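Local coordinates for phytoene synthase (Enterococcus hirae, PDB 5IYS), which probably joins two farnesyl diphosphate molecules head to head, with the help of magnesium ions, to make dehydrosqualene, a C30 carotenoid precursor, at residues 39-44 with 235-240; 18-23 with 29-34; 229-234 with 241-246. All coordinates share one frame; numbering follows the deposited sequence.

Contact 1: residues 39-44 with 235-240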
ATOM      1  N   LYS A  39       3.684  -8.424  18.956  1.00 19.53           N
ATOM      2  CA  LYS A  39       2.226  -8.454  18.914  1.00 19.99           C
ATOM      3  C   LYS A  39       1.621  -7.048  18.913  1.00 17.69           C
ATOM      4  O   LYS A  39       0.764  -6.773  18.100  1.00 17.33           O
ATOM      5  CB  LYS A  39       1.666  -9.244  20.110  1.00 21.67           C
ATOM      6  CG  LYS A  39       0.145  -9.413  20.090  1.00 24.07           C
ATOM      7  CD  LYS A  39      -0.369 -10.475  21.076  1.00 31.94           C
ATOM      8  CE  LYS A  39      -1.908 -10.565  21.040  1.00 40.46           C
ATOM      9  NZ  LYS A  39      -2.586 -11.099  22.279  1.00 45.27           N
ATOM     10  N   ARG A  40       2.029  -6.179  19.842  1.00 18.10           N
ATOM     11  CA  ARG A  40       1.414  -4.863  19.950  1.00 17.44           C
ATOM     12  C   ARG A  40       1.674  -3.953  18.762  1.00 18.47           C
ATOM     13  O   ARG A  40       0.786  -3.185  18.358  1.00 16.41           O
ATOM     14  CB  ARG A  40       1.745  -4.177  21.273  1.00 16.12           C
ATOM     15  CG  ARG A  40       1.158  -4.945  22.447  1.00 22.67           C
ATOM     16  CD  ARG A  40       1.755  -4.582  23.811  1.00 23.78           C
ATOM     17  NE  ARG A  40       1.218  -5.548  24.759  1.00 25.72           N
ATOM     18  CZ  ARG A  40       0.447  -5.253  25.805  1.00 28.20           C
ATOM     19  NH1 ARG A  40       0.288  -3.997  26.225  1.00 21.78           N
ATOM     20  NH2 ARG A  40      -0.157  -6.247  26.437  1.00 28.70           N
ATOM     21  N   LYS A  41       2.870  -4.067  18.187  1.00 14.37           N
ATOM     22  CA  LYS A  41       3.156  -3.359  16.938  1.00 16.76           C
ATOM     23  C   LYS A  41       2.367  -3.938  15.782  1.00 15.10           C
ATOM     24  O   LYS A  41       1.776  -3.203  14.985  1.00 16.04           O
ATOM     25  CB  LYS A  41       4.667  -3.356  16.646  1.00 16.36           C
ATOM     26  CG  LYS A  41       5.394  -2.303  17.479  1.00 18.31           C
ATOM     27  CD  LYS A  41       6.892  -2.311  17.202  1.00 25.67           C
ATOM     28  CE  LYS A  41       7.549  -1.019  17.704  1.00 29.28           C
ATOM     29  NZ  LYS A  41       9.039  -1.176  17.549  1.00 35.80           N
ATOM     30  N   ALA A  42       2.247  -5.261  15.739  1.00 18.25           N
ATOM     31  CA  ALA A  42       1.447  -5.847  14.682  1.00 12.39           C
ATOM     32  C   ALA A  42      -0.020  -5.389  14.779  1.00 15.28           C
ATOM     33  O   ALA A  42      -0.649  -5.036  13.785  1.00 11.57           O
ATOM     34  CB  ALA A  42       1.556  -7.390  14.727  1.00 12.11           C
ATOM     35  N   GLN A  43      -0.575  -5.383  15.974  1.00 13.72           N
ATOM     36  CA  GLN A  43      -1.993  -4.995  16.121  1.00 15.44           C
ATOM     37  C   GLN A  43      -2.163  -3.529  15.739  1.00 15.00           C
ATOM     38  O   GLN A  43      -3.184  -3.130  15.221  1.00 12.73           O
ATOM     39  CB  GLN A  43      -2.382  -5.129  17.596  1.00 15.69           C
ATOM     40  CG  GLN A  43      -2.472  -6.592  18.041  1.00 22.12           C
ATOM     41  CD  GLN A  43      -2.740  -6.681  19.531  1.00 28.32           C
ATOM     42  OE1 GLN A  43      -1.923  -6.261  20.343  1.00 37.19           O
ATOM     43  NE2 GLN A  43      -3.920  -7.152  19.884  1.00 33.39           N
ATOM     44  N   SER A  44      -1.134  -2.730  15.986  1.00 15.07           N
ATOM     45  CA  SER A  44      -1.141  -1.313  15.625  1.00 14.87           C
ATOM     46  C   SER A  44      -1.165  -1.169  14.106  1.00 14.66           C
ATOM     47  O   SER A  44      -1.933  -0.380  13.583  1.00 13.75           O
ATOM     48  CB  SER A  44       0.069  -0.592  16.221  1.00 13.25           C
ATOM     49  OG  SER A  44       0.037  -0.645  17.654  1.00 13.58           O
ATOM     50  N   THR A 235      13.861  -0.286  13.420  1.00 18.56           N
ATOM     51  CA  THR A 235      14.057  -1.088  14.637  1.00 22.14           C
ATOM     52  C   THR A 235      14.269  -2.578  14.321  1.00 19.13           C
ATOM     53  O   THR A 235      13.637  -3.131  13.426  1.00 16.09           O
ATOM     54  CB  THR A 235      12.873  -0.916  15.593  1.00 19.40           C
ATOM     55  OG1 THR A 235      12.713   0.473  15.868  1.00 26.43           O
ATOM     56  CG2 THR A 235      13.142  -1.640  16.911  1.00 25.15           C
ATOM     57  N   GLU A 236      15.273  -3.183  14.942  1.00 17.84           N
ATOM     58  CA  GLU A 236      15.721  -4.518  14.533  1.00 22.48           C
ATOM     59  C   GLU A 236      14.568  -5.528  14.471  1.00 21.26           C
ATOM     60  O   GLU A 236      14.344  -6.165  13.425  1.00 20.55           O
ATOM     61  CB  GLU A 236      16.790  -5.064  15.473  1.00 26.05           C
ATOM     62  CG  GLU A 236      17.217  -6.468  15.071  1.00 33.93           C
ATOM     63  CD  GLU A 236      18.289  -7.021  15.988  1.00 51.39           C
ATOM     64  OE1 GLU A 236      19.082  -6.200  16.504  1.00 50.17           O
ATOM     65  OE2 GLU A 236      18.281  -8.248  16.256  1.00 51.10           O
ATOM     66  N   ASP A 237      13.768  -5.565  15.525  1.00 21.70           N
ATOM     67  CA  ASP A 237      12.592  -6.472  15.562  1.00 23.48           C
ATOM     68  C   ASP A 237      11.455  -6.186  14.573  1.00 20.52           C
ATOM     69  O   ASP A 237      10.497  -6.975  14.460  1.00 19.48           O
ATOM     70  CB  ASP A 237      12.060  -6.642  16.996  1.00 23.47           C
ATOM     71  CG  ASP A 237      11.391  -5.389  17.572  1.00 29.79           C
ATOM     72  OD1 ASP A 237      11.060  -4.402  16.873  1.00 32.24           O
ATOM     73  OD2 ASP A 237      11.075  -5.440  18.779  1.00 33.34           O
ATOM     74  N   CYS A 238      11.590  -5.096  13.808  1.00 16.65           N
ATOM     75  CA  CYS A 238      10.613  -4.732  12.768  1.00 17.41           C
ATOM     76  C   CYS A 238      11.109  -5.007  11.357  1.00 17.19           C
ATOM     77  O   CYS A 238      10.373  -4.853  10.386  1.00 16.17           O
ATOM     78  CB  CYS A 238      10.207  -3.259  12.875  1.00 17.81           C
ATOM     79  SG  CYS A 238       9.365  -2.861  14.433  1.00 21.91           S
ATOM     80  N   ARG A 239      12.396  -5.314  11.206  1.00 15.43           N
ATOM     81  CA  ARG A 239      12.940  -5.477   9.873  1.00 16.30           C
ATOM     82  C   ARG A 239      12.394  -6.648   9.065  1.00 14.83           C
ATOM     83  O   ARG A 239      12.202  -6.525   7.868  1.00 16.74           O
ATOM     84  CB  ARG A 239      14.462  -5.610   9.963  1.00 18.39           C
ATOM     85  CG  ARG A 239      15.092  -4.307  10.405  1.00 16.67           C
ATOM     86  CD  ARG A 239      16.631  -4.469  10.395  1.00 20.13           C
ATOM     87  NE  ARG A 239      17.193  -3.360  11.142  1.00 23.68           N
ATOM     88  CZ  ARG A 239      18.357  -3.386  11.772  1.00 26.35           C
ATOM     89  NH1 ARG A 239      19.088  -4.490  11.772  1.00 27.94           N
ATOM     90  NH2 ARG A 239      18.797  -2.276  12.351  1.00 26.95           N
ATOM     91  N   GLN A 240      12.324  -7.826   9.672  1.00 15.09           N
ATOM     92  CA  GLN A 240      11.859  -9.027   8.968  1.00 15.75           C
ATOM     93  C   GLN A 240      10.448  -8.797   8.420  1.00 14.59           C
ATOM     94  O   GLN A 240      10.166  -9.091   7.250  1.00 13.34           O
ATOM     95  CB  GLN A 240      11.864 -10.192   9.969  1.00 17.34           C
ATOM     96  CG  GLN A 240      11.324 -11.528   9.467  1.00 18.16           C
ATOM     97  CD  GLN A 240      12.061 -12.081   8.266  1.00 22.26           C
ATOM     98  OE1 GLN A 240      13.296 -11.977   8.162  1.00 22.04           O
ATOM     99  NE2 GLN A 240      11.328 -12.792   7.422  1.00 17.45           N
TER
HETATM  100  O   HOH W   1      10.387  -3.204  19.675  1.00 44.73           O
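The ammonium nitrogen of Lys-41 is hydrogen-bonded to a bridging water, with Asp-237 OD1 and Cys-238 SG close by, and this lysine carries the whole contact. In the all-helical isoprenoid synthase fold it reaches from the first turns of helix 39-60 to the start of helix 236-258. Water 1 accepts a hydrogen bond from Lys-41 NZ at 3.2 Å and donates a short one to Asp-237 OD2 at 2.5 Å. The other carboxylate oxygen, Asp-237 OD1, lies 3.9 Å from Lys-41 NZ, so the direct salt bridge is long and the water completes the link. The two side chains cross at about a right angle. Beside them, the thiol sulfur of Cys-238 lies along the end of the lysine chain, with SG 3.6 Å from NZ and 3.8 Å from CD of Lys-41. The lysine gains this reach because its chain runs extended beyond CG. The Thr-235 methyl CG2 merely skirts the ammonium group. In the loop before helix 39-60, Leu-37 packs on Cys-238 and Pro-38 on Asp-237. The lysine's own helix is tied internally one residue earlier: Arg-40 O accepts Ser-44 OG at 2.7 Å and the backbone Ser-44 N at 3.1 Å, the two donors arriving from opposite faces of the carbonyl plane.

Contact 2: residues 18-23 with 29-34. With FPS (S-[(2E,6E)-3,7,11-trimethyldodeca-2,6,10-trienyl] trihydrogen thiodiphosphate), chain G.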
ATOM      1  N   TYR A  18     -11.225  -6.670  15.914  1.00 18.22           N
ATOM      2  CA  TYR A  18     -11.976  -6.213  14.763  1.00 17.88           C
ATOM      3  C   TYR A  18     -11.056  -5.858  13.594  1.00 18.95           C
ATOM      4  O   TYR A  18     -11.282  -6.258  12.442  1.00 17.23           O
ATOM      5  CB  TYR A  18     -12.848  -5.025  15.157  1.00 20.24           C
ATOM      6  CG  TYR A  18     -13.542  -4.371  13.998  1.00 21.42           C
ATOM      7  CD1 TYR A  18     -14.834  -4.746  13.635  1.00 30.63           C
ATOM      8  CD2 TYR A  18     -12.939  -3.338  13.308  1.00 30.77           C
ATOM      9  CE1 TYR A  18     -15.485  -4.119  12.591  1.00 34.66           C
ATOM     10  CE2 TYR A  18     -13.580  -2.704  12.265  1.00 35.67           C
ATOM     11  CZ  TYR A  18     -14.856  -3.088  11.922  1.00 37.22           C
ATOM     12  OH  TYR A  18     -15.465  -2.441  10.869  1.00 46.74           O
ATOM     13  N   CYS A  19     -10.051  -5.028  13.880  1.00 18.20           N
ATOM     14  CA  CYS A  19      -9.041  -4.702  12.874  1.00 19.09           C
ATOM     15  C   CYS A  19      -8.238  -5.901  12.355  1.00 18.98           C
ATOM     16  O   CYS A  19      -7.996  -6.002  11.155  1.00 18.33           O
ATOM     17  CB  CYS A  19      -8.102  -3.600  13.397  1.00 16.22           C
ATOM     18  SG  CYS A  19      -8.960  -2.089  13.939  1.00 20.00           S
ATOM     19  N   GLU A  20      -7.804  -6.797  13.238  1.00 18.45           N
ATOM     20  CA  GLU A  20      -7.057  -7.991  12.788  1.00 18.35           C
ATOM     21  C   GLU A  20      -7.848  -8.804  11.786  1.00 18.92           C
ATOM     22  O   GLU A  20      -7.340  -9.304  10.769  1.00 15.60           O
ATOM     23  CB  GLU A  20      -6.657  -8.889  13.972  1.00 19.51           C
ATOM     24  CG  GLU A  20      -5.836 -10.106  13.526  1.00 21.65           C
ATOM     25  CD  GLU A  20      -5.015 -10.735  14.621  1.00 31.43           C
ATOM     26  OE1 GLU A  20      -4.966 -10.169  15.745  1.00 27.65           O
ATOM     27  OE2 GLU A  20      -4.368 -11.762  14.305  1.00 25.77           O
ATOM     28  N   SER A  21      -9.147  -8.935  12.045  1.00 18.03           N
ATOM     29  CA  SER A  21      -9.926  -9.752  11.156  1.00 18.60           C
ATOM     30  C   SER A  21     -10.031  -9.075   9.793  1.00 20.47           C
ATOM     31  O   SER A  21     -10.016  -9.733   8.745  1.00 20.76           O
ATOM     32  CB  SER A  21     -11.305  -9.964  11.798  1.00 20.45           C
ATOM     33  OG  SER A  21     -12.108 -10.688  10.908  1.00 28.70           O
ATOM     34  N   ILE A  22     -10.121  -7.751   9.785  1.00 21.22           N
ATOM     35  CA  ILE A  22     -10.188  -7.035   8.519  1.00 20.96           C
ATOM     36  C   ILE A  22      -8.939  -7.300   7.655  1.00 21.80           C
ATOM     37  O   ILE A  22      -9.052  -7.629   6.468  1.00 19.82           O
ATOM     38  CB  ILE A  22     -10.461  -5.523   8.730  1.00 22.18           C
ATOM     39  CG1 ILE A  22     -11.955  -5.338   9.046  1.00 24.36           C
ATOM     40  CG2 ILE A  22     -10.042  -4.699   7.472  1.00 19.72           C
ATOM     41  CD1 ILE A  22     -12.372  -3.966   9.525  1.00 29.50           C
ATOM     42  N   ILE A  23      -7.747  -7.151   8.224  1.00 16.96           N
ATOM     43  CA  ILE A  23      -6.563  -7.405   7.396  1.00 17.34           C
ATOM     44  C   ILE A  23      -6.412  -8.883   7.011  1.00 18.94           C
ATOM     45  O   ILE A  23      -6.127  -9.196   5.850  1.00 20.03           O
ATOM     46  CB  ILE A  23      -5.267  -6.790   7.985  1.00 18.58           C
ATOM     47  CG1 ILE A  23      -4.119  -6.858   6.971  1.00 14.16           C
ATOM     48  CG2 ILE A  23      -4.872  -7.500   9.296  1.00 18.76           C
ATOM     49  CD1 ILE A  23      -2.842  -6.149   7.514  1.00 16.52           C
ATOM     50  N   SER A  29      -1.304 -11.348   2.218  1.00 25.35           N
ATOM     51  CA  SER A  29       0.097 -10.909   2.126  1.00 28.20           C
ATOM     52  C   SER A  29       0.563 -10.020   3.275  1.00 22.96           C
ATOM     53  O   SER A  29       1.600 -10.263   3.870  1.00 23.38           O
ATOM     54  CB  SER A  29       0.357 -10.139   0.831  1.00 27.83           C
ATOM     55  OG  SER A  29       0.391 -10.995  -0.307  1.00 40.75           O
ATOM     56  N   PHE A  30      -0.135  -8.915   3.500  1.00 20.38           N
ATOM     57  CA  PHE A  30       0.300  -7.964   4.527  1.00 18.42           C
ATOM     58  C   PHE A  30       0.033  -8.530   5.912  1.00 18.09           C
ATOM     59  O   PHE A  30       0.770  -8.256   6.844  1.00 16.10           O
ATOM     60  CB  PHE A  30      -0.390  -6.612   4.312  1.00 17.94           C
ATOM     61  CG  PHE A  30       0.194  -5.807   3.174  1.00 23.72           C
ATOM     62  CD1 PHE A  30       1.562  -5.758   2.972  1.00 27.65           C
ATOM     63  CD2 PHE A  30      -0.621  -5.073   2.327  1.00 30.79           C
ATOM     64  CE1 PHE A  30       2.104  -5.012   1.913  1.00 29.39           C
ATOM     65  CE2 PHE A  30      -0.090  -4.299   1.293  1.00 30.94           C
ATOM     66  CZ  PHE A  30       1.280  -4.273   1.082  1.00 28.95           C
ATOM     67  N   TYR A  31      -0.999  -9.359   6.055  1.00 16.90           N
ATOM     68  CA  TYR A  31      -1.216 -10.036   7.327  1.00 18.35           C
ATOM     69  C   TYR A  31      -0.067 -10.971   7.634  1.00 16.69           C
ATOM     70  O   TYR A  31       0.437 -10.960   8.744  1.00 18.51           O
ATOM     71  CB  TYR A  31      -2.533 -10.858   7.343  1.00 17.35           C
ATOM     72  CG  TYR A  31      -2.830 -11.484   8.684  1.00 21.50           C
ATOM     73  CD1 TYR A  31      -2.785 -10.730   9.851  1.00 21.92           C
ATOM     74  CD2 TYR A  31      -3.311 -12.794   8.781  1.00 26.00           C
ATOM     75  CE1 TYR A  31      -3.043 -11.281  11.083  1.00 22.45           C
ATOM     76  CE2 TYR A  31      -3.619 -13.349  10.017  1.00 27.42           C
ATOM     77  CZ  TYR A  31      -3.514 -12.581  11.158  1.00 29.72           C
ATOM     78  OH  TYR A  31      -3.818 -13.130  12.390  1.00 32.11           O
ATOM     79  N   LEU A  32       0.340 -11.788   6.660  1.00 17.29           N
ATOM     80  CA  LEU A  32       1.469 -12.702   6.878  1.00 15.53           C
ATOM     81  C   LEU A  32       2.743 -11.902   7.182  1.00 18.33           C
ATOM     82  O   LEU A  32       3.425 -12.155   8.184  1.00 18.91           O
ATOM     83  CB  LEU A  32       1.712 -13.506   5.602  1.00 19.06           C
ATOM     84  CG  LEU A  32       2.940 -14.431   5.649  1.00 23.91           C
ATOM     85  CD1 LEU A  32       2.776 -15.341   6.860  1.00 29.79           C
ATOM     86  CD2 LEU A  32       2.981 -15.252   4.360  1.00 30.45           C
ATOM     87  N   ALA A  33       3.032 -10.898   6.356  1.00 16.27           N
ATOM     88  CA  ALA A  33       4.269 -10.138   6.524  1.00 15.55           C
ATOM     89  C   ALA A  33       4.276  -9.434   7.886  1.00 14.99           C
ATOM     90  O   ALA A  33       5.194  -9.633   8.687  1.00 16.76           O
ATOM     91  CB  ALA A  33       4.410  -9.138   5.406  1.00 14.64           C
ATOM     92  N   PHE A  34       3.227  -8.673   8.200  1.00 16.04           N
ATOM     93  CA  PHE A  34       3.252  -7.863   9.416  1.00 14.44           C
ATOM     94  C   PHE A  34       3.011  -8.620  10.689  1.00 16.71           C
ATOM     95  O   PHE A  34       3.286  -8.122  11.770  1.00 14.33           O
ATOM     96  CB  PHE A  34       2.376  -6.606   9.297  1.00 16.25           C
ATOM     97  CG  PHE A  34       2.975  -5.551   8.394  1.00 14.99           C
ATOM     98  CD1 PHE A  34       4.167  -4.943   8.738  1.00 21.95           C
ATOM     99  CD2 PHE A  34       2.443  -5.304   7.135  1.00 21.85           C
ATOM    100  CE1 PHE A  34       4.760  -4.002   7.883  1.00 20.65           C
ATOM    101  CE2 PHE A  34       3.000  -4.339   6.286  1.00 25.05           C
ATOM    102  CZ  PHE A  34       4.154  -3.675   6.664  1.00 22.52           C
TER
HETATM  103  C1  FPS G 506      -2.091  -2.859  -1.353  1.00 41.38           C
HETATM  104  S1  FPS G 506      -3.350  -2.980  -0.139  1.00 41.48           S
HETATM  105  C2  FPS G 506      -1.174  -1.800  -0.769  1.00 37.31           C
HETATM  106  C3  FPS G 506      -0.501  -0.891  -1.495  1.00 38.26           C
HETATM  107  C4  FPS G 506      -0.593  -0.883  -2.992  1.00 34.47           C
HETATM  108  C5  FPS G 506       0.397   0.135  -0.831  1.00 33.77           C
HETATM  109  C6  FPS G 506       0.450   0.059   0.694  1.00 33.25           C
HETATM  110  C7  FPS G 506       1.650   0.852   1.174  1.00 23.11           C
HETATM  111  C8  FPS G 506       2.391   0.465   2.228  1.00 23.82           C
HETATM  112  C10 FPS G 506       3.486   1.404   2.686  1.00 18.71           C
HETATM  113  C9  FPS G 506       2.131  -0.807   2.998  1.00 24.60           C
HETATM  114  C11 FPS G 506       4.818   0.649   2.706  1.00 20.62           C
HETATM  115  C12 FPS G 506       5.912   1.499   3.331  1.00 17.93           C
HETATM  116  C13 FPS G 506       6.268   1.456   4.636  1.00 20.11           C
HETATM  117  C14 FPS G 506       7.394   2.325   5.134  1.00 20.31           C
HETATM  118  C15 FPS G 506       5.595   0.533   5.618  1.00 23.53           C
HETATM  119  PA  FPS G 506      -4.388  -4.758  -0.294  1.00 39.78           P
HETATM  120  O1A FPS G 506      -4.959  -5.157   0.994  1.00 38.97           O
HETATM  121  O2A FPS G 506      -5.633  -4.305  -1.222  1.00 46.92           O
HETATM  122  O3A FPS G 506      -3.649  -5.926  -1.093  1.00 46.79           O
HETATM  123  PB  FPS G 506      -3.856  -5.923  -2.704  1.00 43.56           P
HETATM  124  O1B FPS G 506      -4.986  -6.836  -3.094  1.00 45.94           O
HETATM  125  O2B FPS G 506      -2.491  -6.305  -3.225  1.00 39.85           O
HETATM  126  O3B FPS G 506      -4.209  -4.565  -3.271  1.00 50.92           O
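One wall of the farnesyl thiodiphosphate pocket is built here, where helix 28-34 packs against helix 13-26 and presents Phe-30 to the inhibitor. The edge of the Phe-30 ring meets the start of the isoprenoid chain: CE2 lies 3.4 Å from the alkene carbon C2 of the ligand and 3.6 Å from C1, the carbon that bears the sulfur and sits in the ring plane. At the stem of the side chain, away from the ligand, Phe-30 CB rests 4.1 Å from Ile-23 CD1. Ile-23 also sends CG2 to Tyr-31 CD1, at 3.9 Å. Farther out along the same tyrosine, Tyr-31 OH donates to Glu-20 OE2; the modelled 2.4 Å is very short and its exact value is doubtful. The carboxylate oxygen comes in at the ring edge, close to the ring plane, although the carboxylate itself is turned 58° from that plane. With CG anti to the backbone N (chi1 -178°) and the chain extended beyond it, Glu-20 can reach the hydroxyl from a position on its helix that does not face the partner. The axes of the two short segments come within 10.1 Å, their N-to-C directions 121° apart. Tyr-46 of helix 39-60 packs against Glu-20, Ile-23 and the Tyr-31 ring, while helix 236-258 supplies Ala-245 and the nearly parallel ring of Tyr-249 next to Phe-30.

Contact 3: residues 229-234 with 241-246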
ATOM      1  N   GLU A 229      17.291   1.406   1.632  1.00 18.88           N
ATOM      2  CA  GLU A 229      18.257   2.220   2.353  1.00 19.49           C
ATOM      3  C   GLU A 229      17.840   2.537   3.796  1.00 19.90           C
ATOM      4  O   GLU A 229      18.693   2.744   4.674  1.00 19.36           O
ATOM      5  CB  GLU A 229      18.413   3.526   1.590  1.00 23.76           C
ATOM      6  CG  GLU A 229      19.359   4.516   2.203  1.00 31.91           C
ATOM      7  CD  GLU A 229      19.474   5.758   1.320  1.00 43.08           C
ATOM      8  OE1 GLU A 229      19.781   5.597   0.113  1.00 36.44           O
ATOM      9  OE2 GLU A 229      19.217   6.872   1.834  1.00 43.78           O
ATOM     10  N   MET A 230      16.535   2.493   4.071  1.00 16.43           N
ATOM     11  CA  MET A 230      16.079   2.764   5.438  1.00 16.57           C
ATOM     12  C   MET A 230      16.402   1.662   6.437  1.00 16.07           C
ATOM     13  O   MET A 230      16.322   1.893   7.636  1.00 16.34           O
ATOM     14  CB  MET A 230      14.583   3.076   5.474  1.00 16.29           C
ATOM     15  CG  MET A 230      13.711   1.903   5.164  1.00 16.59           C
ATOM     16  SD  MET A 230      11.973   2.449   5.084  1.00 23.37           S
ATOM     17  CE  MET A 230      11.505   1.540   3.623  1.00 20.26           C
ATOM     18  N   PHE A 231      16.791   0.471   5.987  1.00 17.54           N
ATOM     19  CA  PHE A 231      16.840  -0.651   6.948  1.00 18.88           C
ATOM     20  C   PHE A 231      17.679  -0.456   8.205  1.00 19.53           C
ATOM     21  O   PHE A 231      17.275  -0.856   9.311  1.00 18.26           O
ATOM     22  CB  PHE A 231      17.111  -2.001   6.264  1.00 19.75           C
ATOM     23  CG  PHE A 231      15.918  -2.532   5.491  1.00 22.72           C
ATOM     24  CD1 PHE A 231      14.662  -2.577   6.075  1.00 34.98           C
ATOM     25  CD2 PHE A 231      16.052  -2.966   4.177  1.00 27.18           C
ATOM     26  CE1 PHE A 231      13.557  -3.049   5.363  1.00 32.76           C
ATOM     27  CE2 PHE A 231      14.963  -3.475   3.468  1.00 29.08           C
ATOM     28  CZ  PHE A 231      13.710  -3.446   4.036  1.00 30.18           C
ATOM     29  N   PRO A 232      18.873   0.162   8.062  1.00 19.08           N
ATOM     30  CA  PRO A 232      19.698   0.296   9.252  1.00 17.42           C
ATOM     31  C   PRO A 232      19.057   1.120  10.362  1.00 18.38           C
ATOM     32  O   PRO A 232      19.473   1.003  11.522  1.00 19.56           O
ATOM     33  CB  PRO A 232      20.981   0.969   8.729  1.00 19.17           C
ATOM     34  CG  PRO A 232      21.064   0.502   7.271  1.00 17.86           C
ATOM     35  CD  PRO A 232      19.608   0.407   6.813  1.00 15.95           C
ATOM     36  N   LEU A 233      18.045   1.923  10.031  1.00 16.51           N
ATOM     37  CA  LEU A 233      17.391   2.783  11.012  1.00 16.71           C
ATOM     38  C   LEU A 233      16.027   2.206  11.417  1.00 18.75           C
ATOM     39  O   LEU A 233      15.328   2.757  12.262  1.00 18.40           O
ATOM     40  CB  LEU A 233      17.118   4.157  10.402  1.00 17.94           C
ATOM     41  CG  LEU A 233      18.410   4.939  10.124  1.00 30.79           C
ATOM     42  CD1 LEU A 233      18.158   6.333   9.545  1.00 33.18           C
ATOM     43  CD2 LEU A 233      19.226   4.975  11.401  1.00 30.72           C
ATOM     44  N   ILE A 234      15.617   1.160  10.730  1.00 15.22           N
ATOM     45  CA  ILE A 234      14.443   0.415  11.179  1.00 16.10           C
ATOM     46  C   ILE A 234      14.759  -0.367  12.444  1.00 19.36           C
ATOM     47  O   ILE A 234      15.807  -1.018  12.544  1.00 17.32           O
ATOM     48  CB  ILE A 234      13.958  -0.508  10.089  1.00 15.85           C
ATOM     49  CG1 ILE A 234      13.599   0.309   8.845  1.00 14.46           C
ATOM     50  CG2 ILE A 234      12.752  -1.366  10.578  1.00 15.54           C
ATOM     51  CD1 ILE A 234      12.275   1.037   8.974  1.00 20.63           C
ATOM     52  N   ALA A 241       9.590  -8.181   9.220  1.00 13.73           N
ATOM     53  CA  ALA A 241       8.190  -7.932   8.773  1.00 14.14           C
ATOM     54  C   ALA A 241       8.141  -6.921   7.627  1.00 18.15           C
ATOM     55  O   ALA A 241       7.467  -7.143   6.612  1.00 15.08           O
ATOM     56  CB  ALA A 241       7.336  -7.457   9.968  1.00 14.48           C
ATOM     57  N   LEU A 242       8.901  -5.831   7.738  1.00 14.33           N
ATOM     58  CA  LEU A 242       8.806  -4.819   6.706  1.00 14.81           C
ATOM     59  C   LEU A 242       9.417  -5.297   5.389  1.00 14.48           C
ATOM     60  O   LEU A 242       8.879  -5.072   4.313  1.00 13.95           O
ATOM     61  CB  LEU A 242       9.526  -3.547   7.183  1.00 20.01           C
ATOM     62  CG  LEU A 242       9.653  -2.451   6.126  1.00 16.61           C
ATOM     63  CD1 LEU A 242       8.333  -1.890   5.694  1.00 17.49           C
ATOM     64  CD2 LEU A 242      10.593  -1.337   6.645  1.00 25.54           C
ATOM     65  N   ALA A 243      10.622  -5.867   5.440  1.00 15.07           N
ATOM     66  CA  ALA A 243      11.198  -6.467   4.246  1.00 16.08           C
ATOM     67  C   ALA A 243      10.337  -7.561   3.623  1.00 16.16           C
ATOM     68  O   ALA A 243      10.186  -7.645   2.392  1.00 17.11           O
ATOM     69  CB  ALA A 243      12.616  -6.987   4.580  1.00 16.95           C
ATOM     70  N   SER A 244       9.739  -8.413   4.459  1.00 17.25           N
ATOM     71  CA  SER A 244       8.764  -9.395   3.957  1.00 17.09           C
ATOM     72  C   SER A 244       7.639  -8.746   3.154  1.00 17.16           C
ATOM     73  O   SER A 244       7.309  -9.182   2.031  1.00 16.02           O
ATOM     74  CB  SER A 244       8.170 -10.248   5.093  1.00 15.08           C
ATOM     75  OG  SER A 244       9.201 -11.008   5.682  1.00 17.44           O
ATOM     76  N   ALA A 245       7.038  -7.705   3.717  1.00 15.70           N
ATOM     77  CA  ALA A 245       5.965  -7.039   2.985  1.00 14.50           C
ATOM     78  C   ALA A 245       6.469  -6.565   1.617  1.00 15.57           C
ATOM     79  O   ALA A 245       5.792  -6.744   0.594  1.00 15.75           O
ATOM     80  CB  ALA A 245       5.371  -5.881   3.783  1.00 14.04           C
ATOM     81  N   ALA A 246       7.651  -5.947   1.598  1.00 14.09           N
ATOM     82  CA  ALA A 246       8.222  -5.455   0.366  1.00 16.58           C
ATOM     83  C   ALA A 246       8.465  -6.606  -0.637  1.00 16.45           C
ATOM     84  O   ALA A 246       8.179  -6.440  -1.819  1.00 14.81           O
ATOM     85  CB  ALA A 246       9.538  -4.659   0.666  1.00 16.22           C
TER
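Leu-242 CD2 is the methyl on which three side chains of residues 229-234 converge. It lies 3.7 Å from Phe-231 CE1 and equally 3.7 Å from Ile-234 CD1, with Met-230 CE somewhat farther off at 4.3 Å. All five touching residues are buried, and the contact folds the turn that precedes helix 236-258 of the isoprenoid synthase fold back onto that helix. The far end of the Phe-231 ring meets the helix obliquely: as CE1 touches the leucine, the neighbouring CZ reaches Ala-243 CB at 3.7 Å, and one ring therefore spans two successive helix residues. Ile-234 approaches from another direction, its side chain crossing that of Leu-242 at about a right angle. Leu-242 stretches away from its helix with CG anti to the backbone N (chi1 173°), which carries CD2 into this cluster. The leucine is shared between the cluster and the pocket wall, where it touches a bound farnesyl thiodiphosphate. In the next shell, Leu-161 of helix 155-172 touches both Met-230 and Leu-242, and Phe-231 meets the ring of Phe-228 and packs on Tyr-285 of helix 272-287. The turn keeps its own shape through a short 3-10 segment: Leu-233 N donates to Met-230 O at 3.0 Å, and Ile-234 N reaches Phe-231 O at the same distance.

From the N terminus, contact 2 comes first and closes the tight turn between helices 13-26 and 28-34, ending before either of the others begins. Helix 39-60 follows, and contact 1 joins its start to helix 236-258 across 190 intervening, mostly helical residues. Contact 3 closes a local loop at that far end, and its segments alternate with those of contact 1, so the two cross. They share helix 236-258, and Arg-239 NE probably hydrogen-bonds to Ile-234 O between them. Contact 2 meets contact 3 where Ala-33 packs on Ala-241 and Ala-245, and Phe-30 and Phe-34 on Ala-245; it meets contact 1 through Phe-34 and Ala-42.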